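Local atomic coordinates of Pdx2 protein (Plasmodium falciparum, PDB entry 2ABW), a protein that hydrolyses glutamine to glutamate and ammonia, the ammonia being channelled to its partner Pdx1 for the synthesis of pyridoxal 5'-phosphate, the active form of vitamin B6. Residues S2-G7 with L43-V48; I6-L11 with L30-V35. One frame throughout, in Å; residues are numbered along the deposited sequence.

Contact 1 of 2, residues S2-G7 with L43-V48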
loop_
_atom_site.group_PDB
_atom_site.type_symbol
_atom_site.label_atom_id
_atom_site.label_comp_id
_atom_site.label_asym_id
_atom_site.label_seq_id
_atom_site.Cartn_x
_atom_site.Cartn_y
_atom_site.Cartn_z
ATOM N N SER A 2 17.204 -3.494 -17.574
ATOM C CA SER A 2 16.123 -2.531 -17.849
ATOM C C SER A 2 16.109 -1.565 -16.630
ATOM O O SER A 2 16.728 -1.875 -15.587
ATOM C CB SER A 2 14.789 -3.297 -18.034
ATOM O OG SER A 2 13.704 -2.405 -17.972
ATOM N N GLU A 3 15.506 -0.390 -16.752
ATOM C CA GLU A 3 15.484 0.528 -15.616
ATOM C C GLU A 3 14.053 0.476 -15.082
ATOM O O GLU A 3 13.131 0.828 -15.830
ATOM C CB GLU A 3 15.728 1.946 -16.042
ATOM C CG GLU A 3 17.130 2.184 -16.618
ATOM C CD GLU A 3 18.031 2.573 -15.504
ATOM O OE1 GLU A 3 17.655 3.591 -14.855
ATOM O OE2 GLU A 3 19.061 1.887 -15.303
ATOM N N ILE A 4 13.869 0.183 -13.803
ATOM C CA ILE A 4 12.551 0.209 -13.161
ATOM C C ILE A 4 12.566 1.355 -12.163
ATOM O O ILE A 4 13.527 1.521 -11.393
ATOM C CB ILE A 4 12.384 -1.094 -12.345
ATOM C CG1 ILE A 4 12.205 -2.277 -13.308
ATOM C CG2 ILE A 4 11.246 -0.935 -11.312
ATOM C CD1 ILE A 4 10.980 -2.173 -14.093
ATOM N N THR A 5 11.517 2.223 -12.222
ATOM C CA THR A 5 11.353 3.327 -11.295
ATOM C C THR A 5 10.113 3.104 -10.433
ATOM O O THR A 5 9.006 2.936 -10.968
ATOM C CB THR A 5 11.202 4.664 -12.025
ATOM O OG1 THR A 5 12.406 4.850 -12.806
ATOM C CG2 THR A 5 11.024 5.827 -10.997
ATOM N N ILE A 6 10.322 3.048 -9.135
ATOM C CA ILE A 6 9.241 2.988 -8.186
ATOM C C ILE A 6 9.187 4.311 -7.449
ATOM O O ILE A 6 10.212 4.802 -6.964
ATOM C CB ILE A 6 9.341 1.793 -7.198
ATOM C CG1 ILE A 6 9.189 0.536 -8.036
ATOM C CG2 ILE A 6 8.290 1.962 -6.102
ATOM C CD1 ILE A 6 9.396 -0.773 -7.252
ATOM N N GLY A 7 8.007 4.886 -7.377
ATOM C CA GLY A 7 7.837 6.146 -6.652
ATOM C C GLY A 7 7.250 5.907 -5.299
ATOM O O GLY A 7 6.529 4.876 -5.049
ATOM N N LEU A 43 6.587 9.383 -14.250
ATOM C CA LEU A 43 7.908 8.710 -14.415
ATOM C C LEU A 43 7.914 7.334 -13.761
ATOM O O LEU A 43 8.906 6.560 -13.845
ATOM C CB LEU A 43 9.031 9.503 -13.780
ATOM C CG LEU A 43 9.210 10.892 -14.342
ATOM C CD1 LEU A 43 10.317 11.564 -13.500
ATOM C CD2 LEU A 43 9.452 10.881 -15.834
ATOM N N CYS A 44 6.844 7.009 -13.085
ATOM C CA CYS A 44 6.801 5.820 -12.195
ATOM C C CYS A 44 6.278 4.619 -12.971
ATOM O O CYS A 44 5.232 4.710 -13.565
ATOM C CB CYS A 44 5.845 5.982 -10.982
ATOM S SG CYS A 44 6.606 7.179 -9.836
ATOM N N ASP A 45 6.923 3.434 -12.796
ATOM C CA ASP A 45 6.374 2.195 -13.256
ATOM C C ASP A 45 5.449 1.573 -12.166
ATOM O O ASP A 45 4.614 0.731 -12.460
ATOM C CB ASP A 45 7.538 1.241 -13.449
ATOM C CG ASP A 45 8.455 1.657 -14.564
ATOM O OD1 ASP A 45 7.941 2.074 -15.644
ATOM O OD2 ASP A 45 9.701 1.639 -14.452
ATOM N N GLY A 46 5.688 1.927 -10.908
ATOM C CA GLY A 46 4.817 1.545 -9.779
ATOM C C GLY A 46 4.876 2.584 -8.692
ATOM O O GLY A 46 5.832 3.442 -8.687
ATOM N N LEU A 47 3.946 2.573 -7.751
ATOM C CA LEU A 47 3.882 3.658 -6.723
ATOM C C LEU A 47 3.560 3.002 -5.370
ATOM O O LEU A 47 2.727 2.071 -5.301
ATOM C CB LEU A 47 2.762 4.641 -7.092
ATOM C CG LEU A 47 2.520 5.732 -6.108
ATOM C CD1 LEU A 47 3.663 6.700 -6.161
ATOM C CD2 LEU A 47 1.144 6.433 -6.330
ATOM N N VAL A 48 4.217 3.525 -4.328
ATOM C CA VAL A 48 3.887 3.185 -2.961
ATOM C C VAL A 48 3.225 4.389 -2.314
ATOM O O VAL A 48 3.772 5.561 -2.389
ATOM C CB VAL A 48 5.157 2.848 -2.181
ATOM C CG1 VAL A 48 4.761 2.498 -0.760
ATOM C CG2 VAL A 48 5.905 1.715 -2.887
#
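The carbonyl oxygen of Thr5 is gripped by two successive amides: Asp45 N donates to Thr5 O at 2.8 Å, and Gly46 N adds a weak, longer bond to the same oxygen. Asp45 also returns the favour, its OD2 accepting Thr5 N at 2.9 Å. That bond is almost straight (171° at the hydrogen) but meets the carboxylate on its anti side, somewhat out of its plane. One residue therefore pairs with both backbone polar groups of Thr5, using its own N-H for one and a side-chain oxygen where a strand would offer a carbonyl. With CG anti to the carbonyl carbon of Asp45 (chi1 -67°), the carboxylate swings beside its own backbone N, and both groups face Thr5. The other oxygen, OD1, forms a salt bridge with Lys217 of helix 204-219, which probably holds the carboxylate in place and stabilises its negative charge.

Beyond Thr5 the pairing becomes regular. Strands 4-9 and 46-49 are parallel neighbours in the central sheet of this class I glutamine amidotransferase fold, and the axes of their short segments make an angle of 29°. Gly7 serves the neighbouring strand with both its polar groups: Gly7 N reaches Gly46 O at 2.9 Å and Val48 N reaches Gly7 O at 2.8 Å.

The two faces are filled differently. On one, the CG2 methyls of Ile6 and Val48 meet at 4.0 Å, with Phe22 of helix 16-23 touching both residues. On the other, Gly7 brings no side chain, and Cys44 SG settles against its backbone, 3.6 Å from Gly7 CA; Leu47 CD1 lies 3.6 Å from Gly7 O on that face. At the strand's start, Thr5 CB rests 3.5 Å from Leu43 O.

Contact 2 of 2, residues I6-L11 with L30-V35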
loop_
_atom_site.group_PDB
_atom_site.type_symbol
_atom_site.label_atom_id
_atom_site.label_comp_id
_atom_site.label_asym_id
_atom_site.label_seq_id
_atom_site.Cartn_x
_atom_site.Cartn_y
_atom_site.Cartn_z
ATOM N N ILE A 6 10.322 3.048 -9.135
ATOM C CA ILE A 6 9.241 2.988 -8.186
ATOM C C ILE A 6 9.187 4.311 -7.449
ATOM O O ILE A 6 10.212 4.802 -6.964
ATOM C CB ILE A 6 9.341 1.793 -7.198
ATOM C CG1 ILE A 6 9.189 0.536 -8.036
ATOM C CG2 ILE A 6 8.290 1.962 -6.102
ATOM C CD1 ILE A 6 9.396 -0.773 -7.252
ATOM N N GLY A 7 8.007 4.886 -7.377
ATOM C CA GLY A 7 7.837 6.146 -6.652
ATOM C C GLY A 7 7.250 5.907 -5.299
ATOM O O GLY A 7 6.529 4.876 -5.049
ATOM N N VAL A 8 7.558 6.807 -4.371
ATOM C CA VAL A 8 6.958 6.822 -3.017
ATOM C C VAL A 8 6.286 8.150 -2.812
ATOM O O VAL A 8 6.903 9.192 -2.892
ATOM C CB VAL A 8 7.962 6.537 -1.903
ATOM C CG1 VAL A 8 7.279 6.573 -0.495
ATOM C CG2 VAL A 8 8.587 5.145 -2.100
ATOM N N LEU A 9 4.971 8.147 -2.606
ATOM C CA LEU A 9 4.215 9.414 -2.380
ATOM C C LEU A 9 4.838 10.074 -1.150
ATOM O O LEU A 9 5.096 9.412 -0.146
ATOM C CB LEU A 9 2.728 9.067 -2.199
ATOM C CG LEU A 9 1.895 10.369 -2.231
ATOM C CD1 LEU A 9 1.744 10.965 -3.634
ATOM C CD2 LEU A 9 0.490 10.096 -1.660
ATOM N N SER A 10 5.165 11.356 -1.239
ATOM C CA SER A 10 5.986 11.982 -0.180
ATOM C C SER A 10 5.437 13.237 0.457
ATOM O O SER A 10 6.072 13.813 1.381
ATOM C CB SER A 10 7.358 12.248 -0.724
ATOM O OG SER A 10 7.335 13.261 -1.706
ATOM N N LEU A 11 4.294 13.646 -0.034
ATOM C CA LEU A 11 3.678 14.899 0.385
ATOM C C LEU A 11 3.387 14.962 1.884
ATOM O O LEU A 11 3.467 16.045 2.465
ATOM C CB LEU A 11 2.408 15.111 -0.433
ATOM C CG LEU A 11 2.675 15.314 -1.944
ATOM C CD1 LEU A 11 1.461 15.210 -2.755
ATOM C CD2 LEU A 11 3.443 16.576 -2.209
ATOM N N LEU A 30 16.917 -0.892 -10.122
ATOM C CA LEU A 30 15.896 -0.132 -9.396
ATOM C C LEU A 30 16.338 1.278 -8.972
ATOM O O LEU A 30 17.316 1.477 -8.224
ATOM C CB LEU A 30 15.495 -0.909 -8.138
ATOM C CG LEU A 30 14.438 -0.270 -7.255
ATOM C CD1 LEU A 30 13.150 -0.041 -8.106
ATOM C CD2 LEU A 30 14.065 -1.196 -6.093
ATOM N N ASN A 31 15.488 2.262 -9.375
ATOM C CA ASN A 31 15.567 3.635 -8.963
ATOM C C ASN A 31 14.343 3.972 -8.127
ATOM O O ASN A 31 13.248 3.561 -8.539
ATOM C CB ASN A 31 15.337 4.461 -10.233
ATOM C CG ASN A 31 16.355 4.168 -11.321
ATOM O OD1 ASN A 31 17.576 4.071 -11.066
ATOM N ND2 ASN A 31 15.839 3.900 -12.520
ATOM N N ILE A 32 14.507 4.755 -7.066
ATOM C CA ILE A 32 13.342 5.219 -6.274
ATOM C C ILE A 32 13.249 6.692 -6.335
ATOM O O ILE A 32 14.243 7.396 -6.258
ATOM C CB ILE A 32 13.457 4.781 -4.804
ATOM C CG1 ILE A 32 13.694 3.272 -4.660
ATOM C CG2 ILE A 32 12.256 5.218 -4.025
ATOM C CD1 ILE A 32 12.514 2.379 -5.046
ATOM N N ILE A 33 12.012 7.192 -6.524
ATOM C CA ILE A 33 11.814 8.643 -6.515
ATOM C C ILE A 33 10.736 9.055 -5.598
ATOM O O ILE A 33 9.859 8.281 -5.325
ATOM C CB ILE A 33 11.527 9.197 -7.953
ATOM C CG1 ILE A 33 10.206 8.749 -8.511
ATOM C CG2 ILE A 33 12.640 8.801 -8.927
ATOM C CD1 ILE A 33 9.783 9.494 -9.773
ATOM N N GLN A 34 10.816 10.286 -5.082
ATOM C CA GLN A 34 9.706 10.837 -4.377
ATOM C C GLN A 34 8.675 11.183 -5.412
ATOM O O GLN A 34 8.998 11.614 -6.548
ATOM C CB GLN A 34 10.088 12.124 -3.654
ATOM C CG GLN A 34 10.976 11.989 -2.473
ATOM C CD GLN A 34 11.212 13.376 -1.830
ATOM O OE1 GLN A 34 10.285 14.195 -1.749
ATOM N NE2 GLN A 34 12.423 13.612 -1.364
ATOM N N VAL A 35 7.408 11.092 -5.037
ATOM C CA VAL A 35 6.311 11.567 -5.895
ATOM C C VAL A 35 5.520 12.647 -5.149
ATOM O O VAL A 35 4.989 12.434 -4.075
ATOM C CB VAL A 35 5.379 10.445 -6.294
ATOM C CG1 VAL A 35 4.099 10.939 -6.944
ATOM C CG2 VAL A 35 6.205 9.405 -7.126
#
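Val35 CG2 lies against the bare backbone of Gly7, 3.7 Å from Gly7 CA, and this is the close-packed heart of the pairing. Val35 loses more surface to the opposite segment than any other residue here, and Cys44 closes in on it from the neighbouring loop. Through the backbone, the hydrogen bonds of parallel strands alternate without a break from Ile6 N to Ser10 N. They are not equally oriented: Val8 N approaches Ile33 O nearly head-on (170° at the oxygen), whereas Val35 N sits above the carbonyl plane of Val8, off either lone pair.

On the face bearing Ile6 and Val8, Ile32 spreads two methyls along the neighbouring strand. Its CD1 is 3.9 Å from Ile6 CB and its CG2 is 4.1 Å from Val8 CG2, and Ile19 and Phe22 of helix 16-23 touch it. Farther back, Leu30 CD1 meets Ile6 CD1 at 3.9 Å.

The outer side is looser. Strand 30-35 is the edge of the sheet within this chain, and its residues from Leu30 to Gln34 all remain partly exposed, whereas Val35 is buried. At the C-terminal end of the pairing the contact turns polar: in one of two modelled conformers, Ser10 OG, set between its own N and carbonyl carbon (chi1 69°), donates to Gln34 OE1 at 3.1 Å, a tentative bond. The extended glutamine chain lies alongside the serine, while Ser10 N binds Val35 O at 3.0 Å. Strand 4-9, helix 16-23 and strand 30-35 together form a classic beta-alpha-beta crossover at the margin of the glutaminase sheet.

Strand 4-9 leaves the N terminus as the shared partner of both contacts. The chain then runs through helix 16-23 and returns as strand 30-35, where contact 2 closes the shorter loop along one edge of the first strand. It continues through helix 38-42 and comes back on the other edge as strand 46-49, so contact 1 closes a longer loop within which that whole excursion nests. Ile6 and Gly7 belong to both. Across the first strand, Cys44 SG meets Val35 CG2 at 3.5 Å, joining the outer segments directly. Together the contacts span the order 30-35, 4-9, 46-49 at one margin of the sheet, with strand 83-86, leading to the nucleophile Cys87, next in line.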